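Local coordinates for arsenite methyltransferase (Chlamydomonas reinhardtii, PDB 5EVJ), which probably transfers methyl groups from S-adenosylmethionine to trivalent arsenic, giving mono-, di- and trimethylated products, at residues W72-P77 / S168-N173; M195-V200 / Y271-V276; D241-E246 / D305-H310. The protein carries 15 engineered substitutions. All blocks are in the same frame, centred on the assembly; numbering follows the deposited sequence.

Contact 1. Residues W72-P77 / S168-N173; sequences WGCGNP and SNCVIN. Engineered in segment 72-77: Trp72 (natural residue Tyr).
Cys74 and Cys170 are joined by a disulfide, with SG to SG at 2.0 Å. Its chi3 is 114°. The bond ties the loop 72-77 to the turn that leaves strand 163-169.

Beside it, Asn169 reaches into the loop. Its CB lies near the ring of Pro77, 4.0 Å from Pro77 CG, and the two side chains cross at about a right angle. The Asn169 CG stands anti to the backbone N (chi1 -167°), which carries the amide over to the loop backbone. OD1 then lies 3.0 Å from Cys74 N. ND2 donates to Gly75 O at 2.8 Å. That bond is bent, and ND2 comes from above the carbonyl plane instead of on a lone pair. ND2 also bonds to Asp97 OD2, and Gly75 O takes a second bond from Arg96. ND2 is thus engaged by two acceptors, which probably limits rotation of the amide.

Strand 163-169 is the fourth in the 3-2-1-4-5-7-6 order of the Rossmann-like methyltransferases, and the contact lies at its C-terminal end. The reaction inferred for this enzyme consumes a thioredoxin dithiol, and a disulfide here may be connected with such redox chemistry.

Gly73 makes room for the amide: a CB there would come within 2.9 Å of Asn169 ND2. Gly75 is needed for another reason. At its backbone angles a side chain would jam against the preceding carbonyl. Further along, Pro77 packs on the strand, with CG 3.5 Å from Ser168 O and CD against Asn169 ND2. The engineered Trp72 is poorly ordered. Its ring atom CZ3 is 4.3 Å from Cys170 O, meeting it obliquely.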
loop_
_atom_site.group_PDB
_atom_site.type_symbol
_atom_site.label_atom_id
_atom_site.label_comp_id
_atom_site.label_asym_id
_atom_site.label_seq_id
_atom_site.Cartn_x
_atom_site.Cartn_y
_atom_site.Cartn_z
ATOM N N TRP A 72 -12.552 -10.105 -5.483
ATOM C CA TRP A 72 -11.760 -10.895 -4.505
ATOM C C TRP A 72 -10.433 -10.239 -4.008
ATOM O O TRP A 72 -9.408 -10.213 -4.709
ATOM C CB TRP A 72 -11.551 -12.353 -4.997
ATOM C CG TRP A 72 -10.695 -13.239 -4.089
ATOM C CD1 TRP A 72 -11.080 -13.839 -2.912
ATOM C CD2 TRP A 72 -9.317 -13.623 -4.301
ATOM N NE1 TRP A 72 -10.029 -14.558 -2.386
ATOM C CE2 TRP A 72 -8.938 -14.443 -3.215
ATOM C CE3 TRP A 72 -8.366 -13.345 -5.303
ATOM C CZ2 TRP A 72 -7.647 -14.994 -3.106
ATOM C CZ3 TRP A 72 -7.079 -13.894 -5.185
ATOM C CH2 TRP A 72 -6.736 -14.705 -4.094
ATOM N N GLY A 73 -10.464 -9.728 -2.779
ATOM C CA GLY A 73 -9.263 -9.238 -2.149
ATOM C C GLY A 73 -9.334 -9.118 -0.646
ATOM O O GLY A 73 -10.416 -9.040 -0.044
ATOM N N CYS A 74 -8.154 -9.032 -0.047
ATOM C CA CYS A 74 -8.002 -9.000 1.416
ATOM C C CYS A 74 -7.911 -7.594 1.977
ATOM O O CYS A 74 -7.119 -7.332 2.884
ATOM C CB CYS A 74 -6.800 -9.845 1.891
ATOM S SG CYS A 74 -5.157 -9.532 1.166
ATOM N N GLY A 75 -8.728 -6.685 1.465
ATOM C CA GLY A 75 -8.641 -5.342 1.979
ATOM C C GLY A 75 -9.133 -4.240 1.088
ATOM O O GLY A 75 -9.809 -4.476 0.077
ATOM N N ASN A 76 -8.801 -3.022 1.505
ATOM C CA ASN A 76 -9.217 -1.812 0.832
ATOM C C ASN A 76 -8.064 -0.841 0.954
ATOM O O ASN A 76 -8.206 0.191 1.622
ATOM C CB ASN A 76 -10.483 -1.244 1.482
ATOM C CG ASN A 76 -11.759 -1.922 0.974
ATOM O OD1 ASN A 76 -12.041 -1.942 -0.230
ATOM N ND2 ASN A 76 -12.540 -2.458 1.889
ATOM N N PRO A 77 -6.936 -1.164 0.290
ATOM C CA PRO A 77 -5.676 -0.468 0.334
ATOM C C PRO A 77 -5.610 0.856 -0.468
ATOM O O PRO A 77 -4.601 1.096 -1.086
ATOM C CB PRO A 77 -4.731 -1.455 -0.376
ATOM C CG PRO A 77 -5.573 -1.960 -1.503
ATOM C CD PRO A 77 -6.945 -2.132 -0.832
ATOM N N SER A 168 -1.922 -2.349 -4.261
ATOM C CA SER A 168 -2.071 -3.748 -4.583
ATOM C C SER A 168 -2.927 -4.401 -3.548
ATOM O O SER A 168 -2.936 -4.003 -2.396
ATOM C CB SER A 168 -0.722 -4.461 -4.580
ATOM O OG SER A 168 -0.804 -5.650 -5.344
ATOM N N ASN A 169 -3.623 -5.464 -3.938
ATOM C CA ASN A 169 -4.513 -6.100 -2.985
ATOM C C ASN A 169 -4.427 -7.615 -3.109
ATOM O O ASN A 169 -5.070 -8.211 -3.993
ATOM C CB ASN A 169 -5.915 -5.555 -3.190
ATOM C CG ASN A 169 -6.853 -5.915 -2.059
ATOM O OD1 ASN A 169 -6.581 -6.838 -1.293
ATOM N ND2 ASN A 169 -7.999 -5.223 -1.975
ATOM N N CYS A 170 -3.561 -8.232 -2.292
ATOM C CA CYS A 170 -3.485 -9.694 -2.167
ATOM C C CYS A 170 -3.199 -10.382 -3.439
ATOM O O CYS A 170 -3.898 -11.346 -3.740
ATOM C CB CYS A 170 -4.833 -10.263 -1.703
ATOM S SG CYS A 170 -4.848 -11.079 -0.091
ATOM N N VAL A 171 -2.231 -9.895 -4.209
ATOM C CA VAL A 171 -1.793 -10.571 -5.418
ATOM C C VAL A 171 -0.271 -10.754 -5.422
ATOM O O VAL A 171 0.281 -11.447 -6.276
ATOM C CB VAL A 171 -2.144 -9.817 -6.753
ATOM C CG1 VAL A 171 -3.656 -9.773 -7.098
ATOM C CG2 VAL A 171 -1.479 -8.445 -6.822
ATOM N N ILE A 172 0.430 -10.171 -4.475
ATOM C CA ILE A 172 1.869 -10.276 -4.553
ATOM C C ILE A 172 2.408 -11.640 -4.091
ATOM O O ILE A 172 3.468 -12.075 -4.543
ATOM C CB ILE A 172 2.564 -9.050 -3.932
ATOM C CG1 ILE A 172 1.954 -7.791 -4.563
ATOM C CG2 ILE A 172 4.082 -9.122 -4.102
ATOM C CD1 ILE A 172 2.657 -6.484 -4.284
ATOM N N ASN A 173 1.666 -12.332 -3.237
ATOM C CA ASN A 173 2.082 -13.682 -2.832
ATOM C C ASN A 173 2.064 -14.647 -3.979
ATOM O O ASN A 173 2.612 -15.739 -3.874
ATOM C CB ASN A 173 1.216 -14.261 -1.700
ATOM C CG ASN A 173 1.362 -13.497 -0.364
ATOM O OD1 ASN A 173 0.673 -13.827 0.603
ATOM N ND2 ASN A 173 2.244 -12.471 -0.308
#

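Contact 2. Residues M195-V200 / Y271-V276; sequences MHFSDV and YRLFKV
Met195, His196 and Phe197 pair with Leu273, Arg272 and Tyr271 on two antiparallel strands, whose axes approach to 4.8 Å at an angle of 163°. The Met195-Leu273 and Phe197-Tyr271 pairs are hydrogen-bonded, each by two backbone bonds. Met195 N to Leu273 O is the shortest, at 2.7 Å. The pair between them, His196 with Arg272, is non-hydrogen-bonded. There His196 CA makes a CA-H...O contact with Tyr271 O. These are strands 193-202 and 266-274, numbered 5 and 7 in the order 3-2-1-4-5-7-6. Strand 266-274, running against the others, is the hallmark of the Rossmann-like methyltransferases.

One face of the sheet is mainly apolar. Met195 and Leu273 lie side by side, CB to CB at 3.9 Å. The Met195 chain runs out extended and brings its CE over the centre of the Phe197 ring, 3.8 Å above the plane. CG of Phe197 lies between its backbone N and carbonyl carbon (chi1 80°). This turns CE1 toward the opposite strand, where it meets Leu273 CD2 at 3.7 Å and Tyr271 CB at 3.8 Å. Tyr201 and Phe230 meet the Tyr271 ring.

On the other face His196 and Arg272 point the same way. Their planes stand 83° apart. The histidine comes edge-on, with CD2 3.5 Å from Arg272 NE. Its NE2 lies over one face of the guanidinium, offset toward the rim. The guanidinium is gripped from outside the pair: NE by a salt bridge to Glu194, and NH1 by Tyr304 OH and Leu306 O. His196 ND1 has a weak bond to Pro77 O.

Arg272 is thus a buried cation. Glu194 probably offsets its charge, and the bonds to Tyr304 and Leu306 help fix its orientation beside the imidazole.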
loop_
_atom_site.group_PDB
_atom_site.type_symbol
_atom_site.label_atom_id
_atom_site.label_comp_id
_atom_site.label_asym_id
_atom_site.label_seq_id
_atom_site.Cartn_x
_atom_site.Cartn_y
_atom_site.Cartn_z
ATOM N N MET A 195 4.507 2.900 -1.902
ATOM C CA MET A 195 3.784 1.683 -2.171
ATOM C C MET A 195 2.965 1.351 -0.950
ATOM O O MET A 195 3.497 1.183 0.098
ATOM C CB MET A 195 4.714 0.537 -2.500
ATOM C CG MET A 195 3.928 -0.743 -2.826
ATOM S SD MET A 195 5.057 -1.961 -3.574
ATOM C CE MET A 195 3.858 -3.297 -3.782
ATOM N N HIS A 196 1.658 1.253 -1.108
ATOM C CA HIS A 196 0.697 1.097 -0.060
ATOM C C HIS A 196 -0.174 -0.099 -0.488
ATOM O O HIS A 196 -0.952 -0.001 -1.429
ATOM C CB HIS A 196 -0.145 2.324 0.026
ATOM C CG HIS A 196 -1.007 2.414 1.233
ATOM N ND1 HIS A 196 -2.210 1.735 1.348
ATOM C CD2 HIS A 196 -0.926 3.208 2.326
ATOM C CE1 HIS A 196 -2.803 2.066 2.477
ATOM N NE2 HIS A 196 -2.020 2.914 3.113
ATOM N N PHE A 197 -0.103 -1.203 0.231
ATOM C CA PHE A 197 -0.717 -2.445 -0.263
ATOM C C PHE A 197 -1.027 -3.438 0.863
ATOM O O PHE A 197 -0.431 -3.365 1.954
ATOM C CB PHE A 197 0.213 -3.048 -1.315
ATOM C CG PHE A 197 1.365 -3.796 -0.770
ATOM C CD1 PHE A 197 2.427 -3.148 -0.159
ATOM C CD2 PHE A 197 1.413 -5.180 -0.931
ATOM C CE1 PHE A 197 3.544 -3.862 0.320
ATOM C CE2 PHE A 197 2.485 -5.909 -0.503
ATOM C CZ PHE A 197 3.553 -5.251 0.155
ATOM N N SER A 198 -1.994 -4.306 0.630
ATOM C CA SER A 198 -2.364 -5.287 1.616
ATOM C C SER A 198 -2.084 -6.660 1.053
ATOM O O SER A 198 -2.163 -6.887 -0.165
ATOM C CB SER A 198 -3.847 -5.143 2.025
ATOM O OG SER A 198 -4.675 -5.266 0.871
ATOM N N ASP A 199 -1.693 -7.564 1.932
ATOM C CA ASP A 199 -1.427 -8.910 1.494
ATOM C C ASP A 199 -1.440 -9.802 2.721
ATOM O O ASP A 199 -1.636 -9.341 3.872
ATOM C CB ASP A 199 -0.107 -8.997 0.703
ATOM C CG ASP A 199 -0.134 -10.106 -0.395
ATOM O OD1 ASP A 199 -0.847 -11.102 -0.205
ATOM O OD2 ASP A 199 0.548 -10.004 -1.459
ATOM N N VAL A 200 -1.261 -11.083 2.497
ATOM C CA VAL A 200 -1.301 -12.011 3.624
ATOM C C VAL A 200 0.109 -12.445 4.026
ATOM O O VAL A 200 0.934 -12.769 3.189
ATOM C CB VAL A 200 -2.185 -13.210 3.298
ATOM C CG1 VAL A 200 -2.065 -14.245 4.408
ATOM C CG2 VAL A 200 -3.629 -12.753 3.169
ATOM N N TYR A 271 0.789 -2.630 4.426
ATOM C CA TYR A 271 2.113 -2.079 4.591
ATOM C C TYR A 271 2.242 -0.763 3.871
ATOM O O TYR A 271 1.621 -0.567 2.792
ATOM C CB TYR A 271 3.188 -3.063 3.988
ATOM C CG TYR A 271 3.666 -4.069 5.015
ATOM C CD1 TYR A 271 4.368 -3.662 6.152
ATOM C CD2 TYR A 271 3.421 -5.439 4.838
ATOM C CE1 TYR A 271 4.832 -4.592 7.093
ATOM C CE2 TYR A 271 3.863 -6.378 5.741
ATOM C CZ TYR A 271 4.534 -5.953 6.897
ATOM O OH TYR A 271 4.907 -6.908 7.801
ATOM N N ARG A 272 3.137 0.070 4.400
ATOM C CA ARG A 272 3.469 1.341 3.848
ATOM C C ARG A 272 4.950 1.394 3.509
ATOM O O ARG A 272 5.808 1.309 4.398
ATOM C CB ARG A 272 3.086 2.450 4.804
ATOM C CG ARG A 272 1.610 2.342 5.199
ATOM C CD ARG A 272 1.180 3.680 5.822
ATOM N NE ARG A 272 0.955 4.741 4.829
ATOM C CZ ARG A 272 0.163 5.812 4.990
ATOM N NH1 ARG A 272 -0.464 6.031 6.133
ATOM N NH2 ARG A 272 -0.029 6.690 3.969
ATOM N N LEU A 273 5.245 1.576 2.215
ATOM C CA LEU A 273 6.594 1.524 1.728
ATOM C C LEU A 273 6.901 2.856 1.036
ATOM O O LEU A 273 6.621 3.040 -0.187
ATOM C CB LEU A 273 6.725 0.371 0.784
ATOM C CG LEU A 273 7.151 -1.025 1.256
ATOM C CD1 LEU A 273 6.651 -1.413 2.641
ATOM C CD2 LEU A 273 6.762 -2.069 0.207
ATOM N N PHE A 274 7.503 3.765 1.796
ATOM C CA PHE A 274 7.748 5.078 1.297
ATOM C C PHE A 274 9.032 5.117 0.633
ATOM O O PHE A 274 10.003 4.441 1.102
ATOM C CB PHE A 274 7.798 6.096 2.426
ATOM C CG PHE A 274 6.450 6.479 2.908
ATOM C CD1 PHE A 274 5.762 7.569 2.322
ATOM C CD2 PHE A 274 5.825 5.742 3.915
ATOM C CE1 PHE A 274 4.490 7.924 2.759
ATOM C CE2 PHE A 274 4.572 6.108 4.367
ATOM C CZ PHE A 274 3.872 7.207 3.809
ATOM N N LYS A 275 9.081 5.998 -0.386
ATOM C CA LYS A 275 10.308 6.221 -1.106
ATOM C C LYS A 275 10.805 7.654 -0.890
ATOM O O LYS A 275 10.238 8.581 -1.376
ATOM C CB LYS A 275 10.107 5.875 -2.598
ATOM C CG LYS A 275 11.260 6.341 -3.459
ATOM C CD LYS A 275 11.239 5.761 -4.874
ATOM C CE LYS A 275 12.299 6.419 -5.844
ATOM N NZ LYS A 275 12.152 5.813 -7.263
ATOM N N VAL A 276 11.891 7.825 -0.197
ATOM C CA VAL A 276 12.416 9.189 -0.009
ATOM C C VAL A 276 13.913 9.093 -0.143
ATOM O O VAL A 276 14.645 8.954 0.847
ATOM C CB VAL A 276 11.965 9.813 1.347
ATOM C CG1 VAL A 276 12.374 11.259 1.376
ATOM C CG2 VAL A 276 10.460 9.648 1.553
#

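Contact 3. Residues D241-E246 / D305-H310; sequences DPRQLE and DLDDHH
Arg243 and Asp307 form the salt bridge of this contact. NH1 donates to Asp307 OD2 at 2.8 Å, almost straight (167°), and the oxygen lies in the guanidinium plane. The arginine chain bends at chi2 (-82°), which lays CD 3.1 Å from the same oxygen. NE and NH2 both bind Asp241 OD2, each at 3.0 Å, so two carboxylates hold one cation in a network. Thr324 also takes a bond from NH1.

Among the other hydrogen bonds, Asp308 N donates to Gln244 O. Gln244 NE2 reaches Asp308 OD2 at 3.0 Å, tilted from its amide plane. Asp307 OD1 takes His309 N, as an Asx turn, and His310 ND1 at 2.6 Å on its syn lone pair.

Two further contacts are van der Waals. NH1 of Arg243 lies over one face of the His310 ring, 3.4 Å from CE1. Leu245 CD1 rests on the carbonyl oxygens of Asp305 and Leu306.

These bonds fasten the edge strand 243-249 to the turn between strands 303-305 and 310-313. A leucine in place of Arg243 would probably leave Asp241 and Asp307 without their shared cation and take away the NH1 that lies over the His310 ring. The guanidinium probably offsets much of the charge of both carboxylates, while Asn323, His309 and His310 supply further donors.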
loop_
_atom_site.group_PDB
_atom_site.type_symbol
_atom_site.label_atom_id
_atom_site.label_comp_id
_atom_site.label_asym_id
_atom_site.label_seq_id
_atom_site.Cartn_x
_atom_site.Cartn_y
_atom_site.Cartn_z
ATOM N N ASP A 241 12.399 0.950 5.461
ATOM C CA ASP A 241 11.652 0.913 6.748
ATOM C C ASP A 241 10.179 0.752 6.543
ATOM O O ASP A 241 9.405 1.689 6.757
ATOM C CB ASP A 241 12.015 2.105 7.587
ATOM C CG ASP A 241 11.243 2.162 8.932
ATOM O OD1 ASP A 241 10.797 1.115 9.475
ATOM O OD2 ASP A 241 11.064 3.270 9.467
ATOM N N PRO A 242 9.772 -0.432 6.066
ATOM C CA PRO A 242 8.371 -0.743 5.929
ATOM C C PRO A 242 7.607 -0.468 7.209
ATOM O O PRO A 242 8.119 -0.716 8.252
ATOM C CB PRO A 242 8.359 -2.276 5.679
ATOM C CG PRO A 242 9.655 -2.555 5.037
ATOM C CD PRO A 242 10.590 -1.641 5.841
ATOM N N ARG A 243 6.379 0.029 7.097
ATOM C CA ARG A 243 5.566 0.366 8.254
ATOM C C ARG A 243 4.259 -0.326 8.081
ATOM O O ARG A 243 3.671 -0.334 7.015
ATOM C CB ARG A 243 5.333 1.875 8.337
ATOM C CG ARG A 243 6.573 2.698 8.652
ATOM C CD ARG A 243 6.923 2.752 10.140
ATOM N NE ARG A 243 8.180 3.501 10.279
ATOM C CZ ARG A 243 8.237 4.759 10.700
ATOM N NH1 ARG A 243 7.130 5.368 11.060
ATOM N NH2 ARG A 243 9.401 5.398 10.781
ATOM N N GLN A 244 3.814 -0.918 9.155
ATOM C CA GLN A 244 2.598 -1.677 9.209
ATOM C C GLN A 244 1.446 -0.696 9.555
ATOM O O GLN A 244 1.445 -0.025 10.606
ATOM C CB GLN A 244 2.836 -2.773 10.262
ATOM C CG GLN A 244 1.569 -3.425 10.751
ATOM C CD GLN A 244 1.847 -4.664 11.582
ATOM O OE1 GLN A 244 2.653 -5.517 11.205
ATOM N NE2 GLN A 244 1.179 -4.758 12.732
ATOM N N LEU A 245 0.462 -0.576 8.690
ATOM C CA LEU A 245 -0.622 0.353 9.008
ATOM C C LEU A 245 -1.673 -0.364 9.852
ATOM O O LEU A 245 -2.195 0.196 10.800
ATOM C CB LEU A 245 -1.266 0.911 7.707
ATOM C CG LEU A 245 -2.535 1.790 7.921
ATOM C CD1 LEU A 245 -2.240 2.996 8.815
ATOM C CD2 LEU A 245 -3.227 2.240 6.650
ATOM N N GLU A 246 -1.974 -1.618 9.510
ATOM C CA GLU A 246 -2.886 -2.422 10.293
ATOM C C GLU A 246 -2.827 -3.913 9.919
ATOM O O GLU A 246 -2.479 -4.301 8.793
ATOM C CB GLU A 246 -4.314 -1.933 10.144
ATOM C CG GLU A 246 -4.955 -2.291 8.812
ATOM C CD GLU A 246 -6.241 -1.504 8.600
ATOM O OE1 GLU A 246 -7.239 -1.753 9.323
ATOM O OE2 GLU A 246 -6.251 -0.619 7.718
ATOM N N ASP A 305 -3.595 8.591 11.385
ATOM C CA ASP A 305 -2.619 7.478 11.527
ATOM C C ASP A 305 -1.623 7.323 10.371
ATOM O O ASP A 305 -1.997 6.847 9.287
ATOM C CB ASP A 305 -3.362 6.145 11.710
ATOM C CG ASP A 305 -4.295 6.155 12.965
ATOM O OD1 ASP A 305 -3.852 6.588 14.064
ATOM O OD2 ASP A 305 -5.476 5.785 12.806
ATOM N N LEU A 306 -0.359 7.672 10.601
ATOM C CA LEU A 306 0.679 7.264 9.682
ATOM C C LEU A 306 0.732 5.737 9.677
ATOM O O LEU A 306 0.754 5.082 8.630
ATOM C CB LEU A 306 2.034 7.813 10.119
ATOM C CG LEU A 306 3.272 7.289 9.341
ATOM C CD1 LEU A 306 3.244 7.717 7.847
ATOM C CD2 LEU A 306 4.524 7.897 9.985
ATOM N N ASP A 307 0.876 5.142 10.850
ATOM C CA ASP A 307 1.024 3.667 10.914
ATOM C C ASP A 307 0.533 3.309 12.285
ATOM O O ASP A 307 0.173 4.212 13.042
ATOM C CB ASP A 307 2.474 3.210 10.690
ATOM C CG ASP A 307 3.459 3.886 11.612
ATOM O OD1 ASP A 307 3.215 3.931 12.846
ATOM O OD2 ASP A 307 4.520 4.359 11.115
ATOM N N ASP A 308 0.552 2.021 12.629
ATOM C CA ASP A 308 -0.045 1.590 13.883
ATOM C C ASP A 308 0.737 1.982 15.140
ATOM O O ASP A 308 0.263 1.690 16.221
ATOM C CB ASP A 308 -0.282 0.086 13.872
ATOM C CG ASP A 308 1.014 -0.711 13.765
ATOM O OD1 ASP A 308 2.129 -0.153 13.811
ATOM O OD2 ASP A 308 0.897 -1.933 13.584
ATOM N N HIS A 309 1.917 2.611 14.995
ATOM C CA HIS A 309 2.666 3.202 16.167
ATOM C C HIS A 309 2.751 4.710 16.138
ATOM O O HIS A 309 3.473 5.310 16.933
ATOM C CB HIS A 309 4.084 2.619 16.259
ATOM C CG HIS A 309 4.067 1.141 16.455
ATOM N ND1 HIS A 309 3.731 0.554 17.660
ATOM C CD2 HIS A 309 4.253 0.125 15.585
ATOM C CE1 HIS A 309 3.744 -0.755 17.534
ATOM N NE2 HIS A 309 4.063 -1.045 16.286
ATOM N N HIS A 310 2.036 5.336 15.215
ATOM C CA HIS A 310 2.175 6.800 15.057
ATOM C C HIS A 310 0.852 7.403 14.695
ATOM O O HIS A 310 0.489 7.446 13.517
ATOM C CB HIS A 310 3.212 7.176 13.979
ATOM C CG HIS A 310 4.599 6.695 14.277
ATOM N ND1 HIS A 310 5.006 5.403 14.027
ATOM C CD2 HIS A 310 5.668 7.336 14.819
ATOM C CE1 HIS A 310 6.273 5.272 14.382
ATOM N NE2 HIS A 310 6.696 6.434 14.867
#

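In the fold
All three contacts reach one sheet, and they step across it. Contact 1 holds strand 163-169, contact 2 pairs strands 193-202 and 266-274, and contact 3 ends at the edge strand 243-249. Contact 2 is the buried core, while contacts 1 and 3 are partly exposed and tie loops to the sheet. Contact 2 touches both: Ser168 and Cys170 bond to Ser198, and Arg272 N bonds to Arg243 O. Contacts 1 and 3 do not touch, with centres about 18 Å apart. The chemistry changes with place: a covalent bond and an amide in contact 1, backbone pairing with apolar packing on one face and a buried arginine on the other in contact 2, and paired charges in contact 3.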